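Local coordinates for protein Udp-n-acetylglucosamine pyrophosphorylase (Trypanosoma brucei, PDB 4BQH) that probably catalyses the transfer of a uridylyl group from UTP to N-acetylglucosamine 1-phosphate, giving UDP-N-acetylglucosamine and diphosphate, at residues 107-112 with 160-165; 150-155 with 174-179; 458-463 with 493-498. One frame throughout, in Å; residues are numbered along the deposited sequence.

Contact 1: residues 107-112 with 160-165; sequences KAIQKG and EIAESI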
loop_
_atom_site.group_PDB
_atom_site.type_symbol
_atom_site.label_atom_id
_atom_site.label_comp_id
_atom_site.label_asym_id
_atom_site.label_seq_id
_atom_site.Cartn_x
_atom_site.Cartn_y
_atom_site.Cartn_z
ATOM N N LYS A 107 -3.235 14.725 -15.814
ATOM C CA LYS A 107 -3.785 16.052 -15.517
ATOM C C LYS A 107 -4.031 16.155 -14.003
ATOM O O LYS A 107 -3.758 17.201 -13.390
ATOM C CB LYS A 107 -5.066 16.313 -16.343
ATOM C CG LYS A 107 -5.953 17.465 -15.892
ATOM C CD LYS A 107 -7.351 17.504 -16.568
ATOM C CE LYS A 107 -7.881 16.121 -17.024
ATOM N NZ LYS A 107 -9.334 15.787 -16.769
ATOM N N ALA A 108 -4.543 15.091 -13.395
ATOM C CA ALA A 108 -4.813 15.128 -11.950
ATOM C C ALA A 108 -3.518 15.213 -11.140
ATOM O O ALA A 108 -3.470 15.857 -10.103
ATOM C CB ALA A 108 -5.645 13.902 -11.529
ATOM N N ILE A 109 -2.476 14.513 -11.576
ATOM C CA ILE A 109 -1.167 14.633 -10.917
ATOM C C ILE A 109 -0.658 16.089 -10.989
ATOM O O ILE A 109 -0.212 16.658 -9.970
ATOM C CB ILE A 109 -0.153 13.614 -11.506
ATOM C CG1 ILE A 109 -0.571 12.202 -11.075
ATOM C CG2 ILE A 109 1.259 13.902 -11.003
ATOM C CD1 ILE A 109 0.147 11.114 -11.863
ATOM N N GLN A 110 -0.755 16.679 -12.184
ATOM C CA GLN A 110 -0.318 18.085 -12.390
ATOM C C GLN A 110 -1.059 19.048 -11.472
ATOM O O GLN A 110 -0.454 19.987 -10.891
ATOM C CB GLN A 110 -0.521 18.509 -13.858
ATOM C CG GLN A 110 -0.169 19.983 -14.120
ATOM C CD GLN A 110 1.284 20.302 -13.842
ATOM O OE1 GLN A 110 1.607 21.028 -12.898
ATOM N NE2 GLN A 110 2.167 19.775 -14.667
ATOM N N LYS A 111 -2.361 18.805 -11.328
ATOM C CA LYS A 111 -3.238 19.657 -10.527
ATOM C C LYS A 111 -2.991 19.527 -9.032
ATOM O O LYS A 111 -3.632 20.225 -8.245
ATOM C CB LYS A 111 -4.714 19.394 -10.851
ATOM C CG LYS A 111 -5.173 19.967 -12.193
ATOM C CD LYS A 111 -6.697 19.944 -12.339
ATOM C CE LYS A 111 -7.262 18.535 -12.553
ATOM N NZ LYS A 111 -8.709 18.414 -12.159
ATOM N N GLY A 112 -2.098 18.611 -8.627
ATOM C CA GLY A 112 -1.794 18.425 -7.194
ATOM C C GLY A 112 -2.891 17.700 -6.427
ATOM O O GLY A 112 -2.991 17.830 -5.193
ATOM N N GLU A 160 7.426 14.519 -13.217
ATOM C CA GLU A 160 8.138 15.038 -14.403
ATOM C C GLU A 160 7.360 14.800 -15.697
ATOM O O GLU A 160 7.279 15.711 -16.539
ATOM C CB GLU A 160 9.544 14.415 -14.451
ATOM C CG GLU A 160 10.439 14.885 -15.584
ATOM C CD GLU A 160 11.753 14.117 -15.637
ATOM O OE1 GLU A 160 11.900 13.078 -14.936
ATOM O OE2 GLU A 160 12.651 14.567 -16.375
ATOM N N ILE A 161 6.778 13.606 -15.869
ATOM C CA ILE A 161 5.972 13.331 -17.070
ATOM C C ILE A 161 4.708 14.206 -17.105
ATOM O O ILE A 161 4.382 14.778 -18.153
ATOM C CB ILE A 161 5.605 11.822 -17.215
ATOM C CG1 ILE A 161 6.878 10.957 -17.366
ATOM C CG2 ILE A 161 4.706 11.604 -18.428
ATOM C CD1 ILE A 161 6.620 9.468 -17.173
ATOM N N ALA A 162 4.021 14.334 -15.961
ATOM C CA ALA A 162 2.836 15.190 -15.873
ATOM C C ALA A 162 3.176 16.624 -16.350
ATOM O O ALA A 162 2.406 17.224 -17.125
ATOM C CB ALA A 162 2.289 15.202 -14.443
ATOM N N GLU A 163 4.339 17.132 -15.929
ATOM C CA GLU A 163 4.794 18.492 -16.289
ATOM C C GLU A 163 5.105 18.608 -17.783
ATOM O O GLU A 163 4.808 19.637 -18.431
ATOM C CB GLU A 163 6.029 18.883 -15.461
ATOM C CG GLU A 163 5.725 19.253 -14.024
ATOM C CD GLU A 163 6.926 19.146 -13.087
ATOM O OE1 GLU A 163 8.066 18.917 -13.553
ATOM O OE2 GLU A 163 6.744 19.304 -11.870
ATOM N N SER A 164 5.714 17.563 -18.334
ATOM C CA SER A 164 6.041 17.524 -19.760
ATOM C C SER A 164 4.783 17.557 -20.633
ATOM O O SER A 164 4.791 18.149 -21.715
ATOM C CB SER A 164 6.899 16.291 -20.098
ATOM O OG SER A 164 6.065 15.152 -20.306
ATOM N N ILE A 165 3.703 16.926 -20.164
ATOM C CA ILE A 165 2.441 16.894 -20.893
ATOM C C ILE A 165 1.693 18.229 -20.780
ATOM O O ILE A 165 1.149 18.719 -21.771
ATOM C CB ILE A 165 1.521 15.758 -20.400
ATOM C CG1 ILE A 165 2.123 14.389 -20.753
ATOM C CG2 ILE A 165 0.128 15.889 -21.014
ATOM C CD1 ILE A 165 1.516 13.256 -19.940
#
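Ile109 and Gln110 at the end of helix 95-110 meet Ala162 and Glu163 near the end of helix 147-166. This helix-helix contact belongs to the alpha/beta nucleotidyltransferase core, where each helix leads into a strand of the central sheet, 114-119 and 175-180. The apolar part centres on Ala162. Its methyl group faces the other helix, and so small a side chain lets the backbones come close: Gln110 CA lies 5.5 Å from Ala162 CA. Ile109 offers its CG2 branch, 3.8 Å from Ala162 CB; CG2 lies anti to the backbone N about the CA-CB bond, on the side of the neighbouring helix. Ile109 also packs on Ile114 and Ile294, while Tyr106, one turn earlier, also covers Ala162. Gln110 adds a mixed contact alongside. Its CB is 4.4 Å from Ala162 CB, and the bend at chi2 (62°) brings the end of the side chain beside the backbone of Glu163. Among the polar groups, the Glu163 carboxylate turns away from Gln110 to the loop that follows the helix, where OE2 accepts a hydrogen bond from the backbone N of Ala172. Lys171 and Arg173 lie near the same carboxylate in long, weak ion pairs, which would probably favour its charged form. Gly112, with a positive phi of 75°, closes the first helix in a Schellman motif, its N bonded to Ile109 O at 3.0 Å. The second helix carries on through the contact, and there Ile161 O accepts two bonds, from Ile165 N and, at 2.8 Å, from Ser164 OG, which approaches a lone pair in the carbonyl plane at a C=O...OG angle of 124°.

Contact 2: residues 150-155 with 174-179; sequences MHCEKI and VQLLVM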
loop_
_atom_site.group_PDB
_atom_site.type_symbol
_atom_site.label_atom_id
_atom_site.label_comp_id
_atom_site.label_asym_id
_atom_site.label_seq_id
_atom_site.Cartn_x
_atom_site.Cartn_y
_atom_site.Cartn_z
ATOM N N MET A 150 13.291 3.984 -4.089
ATOM C CA MET A 150 12.679 3.667 -5.381
ATOM C C MET A 150 11.230 4.181 -5.465
ATOM O O MET A 150 10.816 4.659 -6.518
ATOM C CB MET A 150 12.795 2.184 -5.731
ATOM C CG MET A 150 14.218 1.799 -6.173
ATOM S SD MET A 150 14.451 0.039 -6.522
ATOM C CE MET A 150 14.195 -0.632 -4.893
ATOM N N HIS A 151 10.485 4.103 -4.366
ATOM C CA HIS A 151 9.145 4.718 -4.324
ATOM C C HIS A 151 9.187 6.190 -4.619
ATOM O O HIS A 151 8.394 6.675 -5.429
ATOM C CB HIS A 151 8.422 4.476 -3.001
ATOM C CG HIS A 151 7.426 3.331 -3.051
ATOM N ND1 HIS A 151 7.812 2.048 -3.225
ATOM C CD2 HIS A 151 6.043 3.311 -2.917
ATOM C CE1 HIS A 151 6.710 1.228 -3.221
ATOM N NE2 HIS A 151 5.633 1.995 -3.041
ATOM N N CYS A 152 10.115 6.909 -3.991
ATOM C CA CYS A 152 10.206 8.360 -4.173
ATOM C C CYS A 152 10.646 8.739 -5.585
ATOM O O CYS A 152 10.186 9.743 -6.140
ATOM C CB CYS A 152 11.136 8.980 -3.130
ATOM S SG CYS A 152 10.517 8.816 -1.435
ATOM N N GLU A 153 11.528 7.936 -6.171
ATOM C CA GLU A 153 11.956 8.187 -7.526
ATOM C C GLU A 153 10.832 7.940 -8.519
ATOM O O GLU A 153 10.718 8.647 -9.514
ATOM C CB GLU A 153 13.180 7.335 -7.860
ATOM C CG GLU A 153 14.419 7.886 -7.202
ATOM C CD GLU A 153 15.685 7.108 -7.542
ATOM O OE1 GLU A 153 15.627 6.141 -8.325
ATOM O OE2 GLU A 153 16.744 7.493 -7.006
ATOM N N LYS A 154 9.961 6.959 -8.241
ATOM C CA LYS A 154 8.796 6.765 -9.098
ATOM C C LYS A 154 7.894 8.006 -9.051
ATOM O O LYS A 154 7.402 8.451 -10.082
ATOM C CB LYS A 154 8.017 5.504 -8.699
ATOM C CG LYS A 154 8.755 4.207 -9.061
ATOM C CD LYS A 154 8.079 2.971 -8.450
ATOM C CE LYS A 154 8.719 1.678 -8.961
ATOM N NZ LYS A 154 8.084 0.477 -8.302
ATOM N N ILE A 155 7.727 8.590 -7.868
ATOM C CA ILE A 155 6.893 9.796 -7.754
ATOM C C ILE A 155 7.532 10.913 -8.564
ATOM O O ILE A 155 6.848 11.594 -9.341
ATOM C CB ILE A 155 6.751 10.244 -6.295
ATOM C CG1 ILE A 155 5.865 9.240 -5.551
ATOM C CG2 ILE A 155 6.203 11.682 -6.198
ATOM C CD1 ILE A 155 5.734 9.498 -4.071
ATOM N N VAL A 174 2.876 15.191 -6.021
ATOM C CA VAL A 174 2.116 14.118 -5.373
ATOM C C VAL A 174 2.465 14.184 -3.863
ATOM O O VAL A 174 3.653 14.111 -3.505
ATOM C CB VAL A 174 2.547 12.745 -5.934
ATOM C CG1 VAL A 174 1.917 11.604 -5.115
ATOM C CG2 VAL A 174 2.192 12.637 -7.411
ATOM N N GLN A 175 1.471 14.327 -2.983
ATOM C CA GLN A 175 1.758 14.319 -1.527
ATOM C C GLN A 175 2.073 12.894 -1.113
ATOM O O GLN A 175 1.308 11.987 -1.448
ATOM C CB GLN A 175 0.568 14.838 -0.729
ATOM C CG GLN A 175 0.157 16.266 -1.113
ATOM C CD GLN A 175 1.239 17.276 -0.799
ATOM O OE1 GLN A 175 1.884 17.210 0.248
ATOM N NE2 GLN A 175 1.465 18.213 -1.726
ATOM N N LEU A 176 3.198 12.707 -0.420
ATOM C CA LEU A 176 3.615 11.395 0.036
ATOM C C LEU A 176 3.261 11.292 1.516
ATOM O O LEU A 176 3.687 12.119 2.341
ATOM C CB LEU A 176 5.131 11.200 -0.168
ATOM C CG LEU A 176 5.667 9.843 0.313
ATOM C CD1 LEU A 176 4.969 8.685 -0.394
ATOM C CD2 LEU A 176 7.162 9.739 0.104
ATOM N N LEU A 177 2.473 10.273 1.843
ATOM C CA LEU A 177 2.028 10.042 3.216
ATOM C C LEU A 177 2.693 8.756 3.664
ATOM O O LEU A 177 2.448 7.696 3.066
ATOM C CB LEU A 177 0.500 9.876 3.232
ATOM C CG LEU A 177 -0.345 10.796 2.346
ATOM C CD1 LEU A 177 -1.822 10.461 2.557
ATOM C CD2 LEU A 177 -0.033 12.248 2.684
ATOM N N VAL A 178 3.565 8.849 4.664
ATOM C CA VAL A 178 4.323 7.679 5.096
ATOM C C VAL A 178 3.722 7.199 6.426
ATOM O O VAL A 178 3.853 7.881 7.443
ATOM C CB VAL A 178 5.822 8.033 5.268
ATOM C CG1 VAL A 178 6.616 6.815 5.742
ATOM C CG2 VAL A 178 6.364 8.547 3.948
ATOM N N MET A 179 3.034 6.056 6.401
ATOM C CA MET A 179 2.339 5.597 7.597
ATOM C C MET A 179 3.237 4.693 8.426
ATOM O O MET A 179 3.408 3.511 8.148
ATOM C CB MET A 179 0.992 4.914 7.293
ATOM C CG MET A 179 0.188 4.795 8.598
ATOM S SD MET A 179 -1.457 4.106 8.318
ATOM C CE MET A 179 -1.064 2.378 8.187
#
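Ile155 spreads both of its branches over Val174 and Leu176, and this is the tight end of the contact. Its CG2 lies 3.8 Å from Val174 CB, at the point where the two branches of the valine diverge. On its other arm, the methyl CD1 meets Leu176 CD1 at 3.8 Å; chi2 of Ile155 is fully extended (175°), which carries CD1 out from the helix. The isoleucine crosses both partners at a slant. One helical turn earlier, Cys152 comes in from the flank and sets SG 3.8 Å from Leu176 CD2, so the forked end of Leu176 is met on one methyl by a hydrocarbon and on the other by sulfur. Helix 147-166 is the connecting helix of a beta-alpha-beta crossover: it follows strand 114-119 and precedes strand 175-180, and these two strands are parallel neighbours in the central sheet. Helix and strand separate toward the start of the helical segment, their CA atoms 6.9 Å apart at Ile155 and Val174 but 8.4 Å at Cys152 and Leu176. In that looser region His151 does not touch the strand segment and packs on Ile118, Ile281 and Val288, while Phe192 of helix 185-194 covers both Cys152 and Val178. The more open sides face away from the interface. Gln175 points to the far face of the sheet, where OE1 is hydrogen-bonded to His206 NE2, and the partly exposed Lys154 extends its chain so that NZ hydrogen-bonds to the backbone O of Ala286.

Contact 3: residues 458-463 with 493-498; sequences QHTRWL and AVMRSC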
loop_
_atom_site.group_PDB
_atom_site.type_symbol
_atom_site.label_atom_id
_atom_site.label_comp_id
_atom_site.label_asym_id
_atom_site.label_seq_id
_atom_site.Cartn_x
_atom_site.Cartn_y
_atom_site.Cartn_z
ATOM N N GLN A 458 10.381 -7.305 -16.518
ATOM C CA GLN A 458 9.564 -6.201 -16.986
ATOM C C GLN A 458 10.415 -5.183 -17.754
ATOM O O GLN A 458 10.035 -4.748 -18.840
ATOM C CB GLN A 458 8.909 -5.503 -15.795
ATOM C CG GLN A 458 7.974 -4.414 -16.267
ATOM C CD GLN A 458 7.310 -3.674 -15.131
ATOM O OE1 GLN A 458 7.898 -3.466 -14.062
ATOM N NE2 GLN A 458 6.093 -3.250 -15.368
ATOM N N HIS A 459 11.559 -4.818 -17.184
ATOM C CA HIS A 459 12.444 -3.836 -17.850
ATOM C C HIS A 459 12.968 -4.357 -19.163
ATOM O O HIS A 459 13.151 -3.599 -20.123
ATOM C CB HIS A 459 13.571 -3.424 -16.920
ATOM C CG HIS A 459 13.087 -2.686 -15.705
ATOM N ND1 HIS A 459 13.880 -2.406 -14.665
ATOM C CD2 HIS A 459 11.805 -2.247 -15.356
ATOM C CE1 HIS A 459 13.167 -1.756 -13.734
ATOM N NE2 HIS A 459 11.892 -1.683 -14.153
ATOM N N THR A 460 13.207 -5.663 -19.210
ATOM C CA THR A 460 13.655 -6.333 -20.423
ATOM C C THR A 460 12.615 -6.218 -21.508
ATOM O O THR A 460 12.949 -5.964 -22.655
ATOM C CB THR A 460 14.007 -7.813 -20.169
ATOM O OG1 THR A 460 15.026 -7.888 -19.167
ATOM C CG2 THR A 460 14.524 -8.480 -21.438
ATOM N N ARG A 461 11.342 -6.403 -21.154
ATOM C CA ARG A 461 10.287 -6.207 -22.118
ATOM C C ARG A 461 10.266 -4.764 -22.621
ATOM O O ARG A 461 10.071 -4.535 -23.810
ATOM C CB ARG A 461 8.907 -6.583 -21.542
ATOM C CG ARG A 461 8.684 -8.090 -21.441
ATOM C CD ARG A 461 7.284 -8.460 -20.928
ATOM N NE ARG A 461 6.979 -7.969 -19.571
ATOM C CZ ARG A 461 7.206 -8.648 -18.445
ATOM N NH1 ARG A 461 7.761 -9.851 -18.493
ATOM N NH2 ARG A 461 6.871 -8.131 -17.271
ATOM N N TRP A 462 10.465 -3.792 -21.726
ATOM C CA TRP A 462 10.390 -2.400 -22.156
ATOM C C TRP A 462 11.481 -2.085 -23.138
ATOM O O TRP A 462 11.255 -1.391 -24.144
ATOM C CB TRP A 462 10.551 -1.435 -21.005
ATOM C CG TRP A 462 9.472 -1.444 -19.986
ATOM C CD1 TRP A 462 8.206 -2.020 -20.071
ATOM C CD2 TRP A 462 9.506 -0.760 -18.709
ATOM N NE1 TRP A 462 7.498 -1.791 -18.910
ATOM C CE2 TRP A 462 8.217 -1.022 -18.066
ATOM C CE3 TRP A 462 10.452 0.020 -18.043
ATOM C CZ2 TRP A 462 7.914 -0.520 -16.817
ATOM C CZ3 TRP A 462 10.142 0.508 -16.774
ATOM C CH2 TRP A 462 8.897 0.228 -16.171
ATOM N N LEU A 463 12.680 -2.584 -22.846
ATOM C CA LEU A 463 13.835 -2.288 -23.701
ATOM C C LEU A 463 13.705 -2.942 -25.079
ATOM O O LEU A 463 13.992 -2.294 -26.098
ATOM C CB LEU A 463 15.129 -2.719 -22.999
ATOM C CG LEU A 463 16.409 -2.420 -23.788
ATOM C CD1 LEU A 463 16.481 -0.937 -24.148
ATOM C CD2 LEU A 463 17.624 -2.846 -22.963
ATOM N N ALA A 493 18.221 -9.064 -31.681
ATOM C CA ALA A 493 18.577 -10.466 -31.872
ATOM C C ALA A 493 19.561 -10.929 -30.808
ATOM O O ALA A 493 19.450 -12.062 -30.316
ATOM C CB ALA A 493 19.117 -10.718 -33.281
ATOM N N VAL A 494 20.510 -10.060 -30.447
ATOM C CA VAL A 494 21.435 -10.331 -29.340
ATOM C C VAL A 494 20.688 -10.466 -28.001
ATOM O O VAL A 494 20.980 -11.392 -27.242
ATOM C CB VAL A 494 22.575 -9.291 -29.249
ATOM C CG1 VAL A 494 23.453 -9.511 -28.020
ATOM C CG2 VAL A 494 23.436 -9.364 -30.504
ATOM N N MET A 495 19.721 -9.574 -27.739
ATOM C CA MET A 495 18.938 -9.615 -26.482
ATOM C C MET A 495 18.293 -10.978 -26.343
ATOM O O MET A 495 18.372 -11.612 -25.292
ATOM C CB MET A 495 17.798 -8.585 -26.475
ATOM C CG MET A 495 18.162 -7.122 -26.327
ATOM S SD MET A 495 18.509 -6.556 -24.656
ATOM C CE MET A 495 16.927 -6.654 -23.813
ATOM N N ARG A 496 17.650 -11.416 -27.420
ATOM C CA ARG A 496 16.923 -12.677 -27.419
ATOM C C ARG A 496 17.795 -13.915 -27.266
ATOM O O ARG A 496 17.564 -14.726 -26.358
ATOM C CB ARG A 496 16.010 -12.765 -28.635
ATOM C CG ARG A 496 14.761 -11.944 -28.425
ATOM C CD ARG A 496 13.887 -11.897 -29.654
ATOM N NE ARG A 496 12.976 -10.774 -29.541
ATOM C CZ ARG A 496 11.730 -10.761 -29.993
ATOM N NH1 ARG A 496 11.225 -11.831 -30.601
ATOM N NH2 ARG A 496 10.986 -9.674 -29.830
ATOM N N SER A 497 18.808 -14.051 -28.113
ATOM C CA SER A 497 19.607 -15.276 -28.119
ATOM C C SER A 497 20.594 -15.379 -26.948
ATOM O O SER A 497 20.977 -16.476 -26.555
ATOM C CB SER A 497 20.306 -15.466 -29.470
ATOM O OG SER A 497 21.192 -14.395 -29.725
ATOM N N CYS A 498 20.989 -14.249 -26.365
ATOM C CA CYS A 498 21.879 -14.299 -25.211
ATOM C C CYS A 498 21.120 -14.134 -23.889
ATOM O O CYS A 498 21.737 -14.055 -22.827
ATOM C CB CYS A 498 22.991 -13.267 -25.332
ATOM S SG CYS A 498 24.069 -13.595 -26.739
#
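Met495 reaches across from helix 485-497 and lays its terminal methyl between Thr460 and Leu463, residues three apart on helix 448-471. The contact is a roughly antiparallel helix-helix packing of two successive helices in the C-terminal part of the chain, whose backbones stay well apart: Thr460 CA and Met495 CA are 8.7 Å from each other, a gap bridged by the methionine. Its chain is bent at both chi2 (-80°) and chi3 (-68°), which brings CE round to the surface of the other helix. CE comes within 3.8 Å of Thr460 CG2, and these two side chains slide past each other in opposite senses. Against Leu463 the methionine runs almost perpendicular, with CE 4.0 Å from Leu463 CD2 and the sulfur slightly farther off. Ile464, Leu467, Ile500 and Leu526 also pack on Met495, which is buried. Thr460 divides its roles: the methyl CG2 faces Met495 CE, while the hydroxyl OG1 hydrogen-bonds to Leu456 O, one turn earlier on its own helix, and to the N of Ala502 on strand 501-504.

Overall arrangement
From the N terminus, helix 95-110 comes first, and contact 1 closes a loop from it to the end of helix 147-166, taking in strand 114-119. Contact 2 opens within that loop, on the earlier part of the same long helix, and closes beyond it on strand 175-180, so contacts 1 and 2 cross. They touch where Ile109 CG2 meets Val174 CG2 at 3.9 Å, so helices 95-110 and 147-166 and the chain leading into strand 175-180 are packed together there. Contact 3 follows in series, far along the chain: it closes a loop between helices 448-471 and 485-497, its centre about 30 Å from that of contact 1 and 29 Å from that of contact 2.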